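Local coordinates for SusD superfamily protein (Bacteroides vulgatus ATCC 8482, PDB 3JQ0) that belongs to the SusD family of outer-membrane proteins and probably takes part in binding nutrients, perhaps sugars, for uptake, at residues L19-L22 against L23-K26; I247-K251 against D252-M256. All coordinates share one frame; numbering follows the deposited sequence. Where two conformers were deposited one is given.

Contact 1 (L19-L22 against L23-K26)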
loop_
_atom_site.group_PDB
_atom_site.type_symbol
_atom_site.label_atom_id
_atom_site.label_comp_id
_atom_site.label_asym_id
_atom_site.label_seq_id
_atom_site.Cartn_x
_atom_site.Cartn_y
_atom_site.Cartn_z
ATOM N N LEU A 19 -16.046 8.737 -9.340
ATOM C CA LEU A 19 -14.774 8.099 -9.752
ATOM C C LEU A 19 -13.960 7.749 -8.518
ATOM O O LEU A 19 -13.367 6.668 -8.408
ATOM C CB LEU A 19 -13.957 9.002 -10.646
ATOM C CG LEU A 19 -14.574 9.284 -12.002
ATOM C CD1 LEU A 19 -13.632 10.229 -12.791
ATOM C CD2 LEU A 19 -14.871 8.019 -12.779
ATOM N N HIS A 20 -13.869 8.683 -7.596
ATOM C CA HIS A 20 -13.125 8.469 -6.363
ATOM C C HIS A 20 -13.749 7.363 -5.504
ATOM O O HIS A 20 -13.036 6.561 -4.892
ATOM C CB HIS A 20 -12.925 9.785 -5.611
ATOM C CG HIS A 20 -11.905 10.696 -6.244
ATOM N ND1 HIS A 20 -12.155 11.503 -7.343
ATOM C CD2 HIS A 20 -10.609 10.931 -5.891
ATOM C CE1 HIS A 20 -11.044 12.192 -7.595
ATOM N NE2 HIS A 20 -10.074 11.836 -6.771
ATOM N N ALA A 21 -15.072 7.261 -5.495
ATOM C CA ALA A 21 -15.753 6.166 -4.805
ATOM C C ALA A 21 -15.468 4.837 -5.470
ATOM O O ALA A 21 -15.258 3.822 -4.783
ATOM C CB ALA A 21 -17.276 6.446 -4.716
ATOM N N LEU A 22 -15.388 4.790 -6.809
ATOM C CA LEU A 22 -14.989 3.570 -7.492
ATOM C C LEU A 22 -13.582 3.137 -7.124
ATOM O O LEU A 22 -13.312 1.952 -6.902
ATOM C CB LEU A 22 -15.123 3.712 -8.991
ATOM C CG LEU A 22 -16.543 3.826 -9.576
ATOM C CD1 LEU A 22 -16.470 4.174 -11.066
ATOM C CD2 LEU A 22 -17.342 2.516 -9.330
ATOM N N LEU A 23 -12.686 4.096 -7.018
ATOM C CA LEU A 23 -11.316 3.781 -6.632
ATOM C C LEU A 23 -11.298 3.220 -5.208
ATOM O O LEU A 23 -10.599 2.260 -4.917
ATOM C CB LEU A 23 -10.468 5.028 -6.718
ATOM C CG LEU A 23 -9.040 4.917 -6.909
ATOM C CD1 LEU A 23 -8.786 4.237 -8.230
ATOM C CD2 LEU A 23 -8.460 6.345 -6.973
ATOM N N ARG A 24 -12.087 3.833 -4.314
ATOM C CA ARG A 24 -12.163 3.373 -2.951
ATOM C C ARG A 24 -12.607 1.901 -2.837
ATOM O O ARG A 24 -12.105 1.119 -2.017
ATOM C CB ARG A 24 -13.122 4.253 -2.142
ATOM C CG ARG A 24 -13.462 3.712 -0.778
ATOM C CD ARG A 24 -14.210 4.718 0.056
ATOM N NE ARG A 24 -15.537 4.967 -0.492
ATOM C CZ ARG A 24 -16.261 6.033 -0.229
ATOM N NH1 ARG A 24 -15.897 6.948 0.645
ATOM N NH2 ARG A 24 -17.442 6.151 -0.830
ATOM N N GLU A 25 -13.515 1.490 -3.716
ATOM C CA GLU A 25 -13.936 0.089 -3.691
ATOM C C GLU A 25 -12.803 -0.863 -3.964
ATOM O O GLU A 25 -12.883 -2.033 -3.555
ATOM C CB GLU A 25 -15.025 -0.181 -4.723
ATOM C CG GLU A 25 -16.315 0.586 -4.515
ATOM C CD GLU A 25 -17.372 0.132 -5.456
ATOM O OE1 GLU A 25 -17.169 0.190 -6.706
ATOM O OE2 GLU A 25 -18.418 -0.379 -5.006
ATOM N N LYS A 26 -11.757 -0.420 -4.648
ATOM C CA LYS A 26 -10.589 -1.240 -4.970
ATOM C C LYS A 26 -9.466 -1.189 -3.940
ATOM O O LYS A 26 -8.438 -1.801 -4.154
ATOM C CB LYS A 26 -10.044 -0.881 -6.351
ATOM C CG LYS A 26 -10.808 -1.685 -7.467
ATOM C CD LYS A 26 -12.258 -1.880 -7.295
ATOM C CE LYS A 26 -12.916 -2.803 -8.267
ATOM N NZ LYS A 26 -14.389 -2.686 -8.243
HETATM O O HOH W 1 -16.825 3.543 -2.483
HETATM O O HOH W 2 -14.916 0.107 -8.313
#

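Contact 2 (I247-K251 against D252-M256)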
loop_
_atom_site.group_PDB
_atom_site.type_symbol
_atom_site.label_atom_id
_atom_site.label_comp_id
_atom_site.label_asym_id
_atom_site.label_seq_id
_atom_site.Cartn_x
_atom_site.Cartn_y
_atom_site.Cartn_z
ATOM N N ILE A 247 -7.527 7.319 1.038
ATOM C CA ILE A 247 -8.886 6.875 0.738
ATOM C C ILE A 247 -9.777 7.185 1.939
ATOM O O ILE A 247 -9.556 6.672 3.038
ATOM C CB ILE A 247 -8.961 5.378 0.444
ATOM C CG1 ILE A 247 -8.093 4.973 -0.720
ATOM C CG2 ILE A 247 -10.397 4.912 0.244
ATOM C CD1 ILE A 247 -8.394 5.573 -1.991
ATOM N N HIS A 248 -10.771 8.054 1.745
ATOM C CA HIS A 248 -11.729 8.389 2.793
ATOM C C HIS A 248 -12.727 7.275 3.030
ATOM O O HIS A 248 -13.459 6.920 2.135
ATOM C CB HIS A 248 -12.483 9.663 2.444
ATOM C CG HIS A 248 -13.547 9.996 3.463
ATOM N ND1 HIS A 248 -13.281 10.441 4.743
ATOM C CD2 HIS A 248 -14.862 9.739 3.438
ATOM C CE1 HIS A 248 -14.417 10.614 5.388
ATOM N NE2 HIS A 248 -15.383 10.141 4.645
ATOM N N ASN A 249 -12.705 6.724 4.249
ATOM C CA ASN A 249 -13.739 5.814 4.725
ATOM C C ASN A 249 -14.472 6.522 5.869
ATOM O O ASN A 249 -14.004 7.519 6.408
ATOM C CB ASN A 249 -13.136 4.485 5.162
ATOM C CG ASN A 249 -12.323 3.838 4.066
ATOM O OD1 ASN A 249 -12.858 3.513 2.994
ATOM N ND2 ASN A 249 -11.023 3.646 4.306
ATOM N N GLY A 250 -15.645 6.020 6.216
ATOM C CA GLY A 250 -16.353 6.668 7.299
ATOM C C GLY A 250 -17.695 6.081 7.566
ATOM O O GLY A 250 -18.247 5.346 6.762
ATOM N N LYS A 251 -18.236 6.445 8.726
ATOM C CA LYS A 251 -19.545 6.002 9.166
ATOM C C LYS A 251 -20.602 6.384 8.110
ATOM O O LYS A 251 -20.647 7.499 7.612
ATOM C CB LYS A 251 -19.853 6.668 10.514
ATOM C CG LYS A 251 -21.154 6.232 11.207
ATOM C CD LYS A 251 -21.440 7.139 12.421
ATOM C CE LYS A 251 -22.759 6.855 13.141
ATOM N NZ LYS A 251 -22.847 7.874 14.216
ATOM N N ASP A 252 -21.406 5.424 7.705
ATOM C CA ASP A 252 -22.495 5.647 6.742
ATOM C C ASP A 252 -21.967 6.084 5.386
ATOM O O ASP A 252 -22.705 6.688 4.581
ATOM C CB ASP A 252 -23.566 6.641 7.284
ATOM C CG ASP A 252 -24.206 6.158 8.601
ATOM O OD1 ASP A 252 -24.387 4.938 8.760
ATOM O OD2 ASP A 252 -24.474 7.002 9.482
ATOM N N GLU A 253 -20.699 5.768 5.096
ATOM C CA GLU A 253 -20.107 6.029 3.780
ATOM C C GLU A 253 -19.409 4.791 3.224
ATOM O O GLU A 253 -19.792 4.281 2.166
ATOM C CB GLU A 253 -19.127 7.155 3.855
ATOM C CG GLU A 253 -19.703 8.502 4.211
ATOM C CD GLU A 253 -18.614 9.551 4.235
ATOM O OE1 GLU A 253 -17.934 9.643 5.296
ATOM O OE2 GLU A 253 -18.438 10.256 3.193
ATOM N N TYR A 254 -18.387 4.297 3.907
ATOM C CA TYR A 254 -17.730 3.068 3.474
ATOM C C TYR A 254 -16.892 2.560 4.628
ATOM O O TYR A 254 -16.210 3.335 5.294
ATOM C CB TYR A 254 -16.812 3.343 2.252
ATOM C CG TYR A 254 -16.580 2.168 1.393
ATOM C CD1 TYR A 254 -17.608 1.724 0.545
ATOM C CD2 TYR A 254 -15.344 1.530 1.313
ATOM C CE1 TYR A 254 -17.466 0.648 -0.265
ATOM C CE2 TYR A 254 -15.189 0.446 0.448
ATOM C CZ TYR A 254 -16.254 0.015 -0.334
ATOM O OH TYR A 254 -16.079 -1.084 -1.181
ATOM N N GLU A 255 -16.922 1.262 4.852
ATOM C CA GLU A 255 -16.029 0.664 5.847
ATOM C C GLU A 255 -14.657 0.502 5.208
ATOM O O GLU A 255 -14.564 0.244 4.005
ATOM C CB GLU A 255 -16.590 -0.713 6.269
ATOM C CG GLU A 255 -15.800 -1.323 7.392
ATOM C CD GLU A 255 -16.279 -2.670 7.886
ATOM O OE1 GLU A 255 -17.360 -3.131 7.489
ATOM O OE2 GLU A 255 -15.486 -3.287 8.657
HETATM N N MSE A 256 -13.574 0.614 5.964
HETATM C CA MSE A 256 -12.278 0.425 5.359
HETATM C C MSE A 256 -12.199 -0.939 4.657
HETATM O O MSE A 256 -12.615 -1.984 5.194
HETATM C CB MSE A 256 -11.176 0.605 6.392
HETATM C CG MSE A 256 -9.815 0.614 5.745
HETATM SE SE MSE A 256 -8.347 1.058 6.909
HETATM C CE MSE A 256 -7.348 -0.637 6.738
HETATM O O HOH W 3 -18.787 9.693 7.747
#

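Contact 1 (L19-L22 against L23-K26)
The amide N of Arg24 donates to His20 O at 2.9 Å with an N-H...O angle of 156°, one of three i to i+4 backbone bonds in this helical turn. The other two, Leu23 N to Leu19 O (3.0 Å) and Glu25 N to Ala21 O (3.1 Å), flank it, while the second bond from Glu25 N, to Leu22 O, is weak. The tight side is made by Leu19, His20 and Leu23, which face neighbouring helices: Leu19 meets Met85 of helix 75-91, and Leu23 meets Leu114 of helix 97-122. His20 touches Met110 of the latter helix and is held by Asn16 O and Trp180 N.

The other side is looser and partly wet. Leu22 and Glu25 run side by side, CD2 of the leucine lying 3.5 Å from OE1 of the glutamate. One water accepts from Lys26 NZ and lies within hydrogen-bonding distance of both Leu22 O and Glu25 OE1; Lys26 NZ has its charged partner in Asp74. A second water bridges Ala21 O and Arg24 NE, 2.8 Å from Arg24 NE and in the guanidinium plane. The Arg24 chain leaves with CG anti to the backbone N (chi1 170°), then bends at chi3 (68°), bringing NH2 within 3.9 Å of Ala21 CB, while NH1 turns to His248. Such division, with Leu19, His20 and Leu23 packed inward and Ala21, Leu22 and Glu25 beside the two waters, is that of an amphipathic helix packed against helices 75-91 and 97-122, consistent with the TPR-like helical region of SusD proteins.

Contact 2 (I247-K251 against D252-M256)
Gly250 and Tyr254 form the single antiparallel hydrogen-bonded pair of this loop, with Gly250 N to Tyr254 O at 2.9 Å and Tyr254 N to Gly250 O at 3.0 Å, both in the carbonyl plane. Gly250 O also accepts from Glu253 N, which approaches from above that plane; this i to i+3 bond closes a turn over Lys251 and Asp252, whose positive phi at Asp252 fits type II.

Among the side chains, His248 NE2 donates to Glu253 OE1 at 2.7 Å, nearly straight at 168°. The oxygen lies in the imidazole plane but is met on its syn side from outside the carboxylate plane, the two planes being 54° apart. With CG anti to the backbone N (chi1 176°), the ring reaches across to the glutamate. A water links the same OE1 to Lys251 O. With an alanine at His248, Glu253 OE1 would probably lose its imidazole donor and its carboxylate would be freer to turn. Asn249 OD1 meets the Tyr254 ring at its edge, 3.6 Å from CD2, the amide and ring planes being 26° apart, while Asn249 ND2 bonds Asp357 O. Glu253 and Tyr254 both facing Gly250 make a classic beta bulge beside a hairpin turn, with a His-carboxylate hydrogen bond alongside.

How the contacts relate
From the N terminus, contact 1 comes first, within helix 9-25, and closes no loop beyond a helical turn. More than two hundred residues later, after strand 243-247, contact 2 folds residues 247-256 back on themselves before helix 262-265. The two follow in series, neither nested nor crossing, yet they lie about 11 Å apart, centre to centre. Arg24 of contact 1 joins them: NH1 lies 2.9 Å from His248 O, a probable hydrogen bond, while its CG packs 3.4 Å from Ile247 CG2 and its NE 3.4 Å from Tyr254 CB. The amino-terminal helix is thereby tied to the loop that leaves strand 243-247.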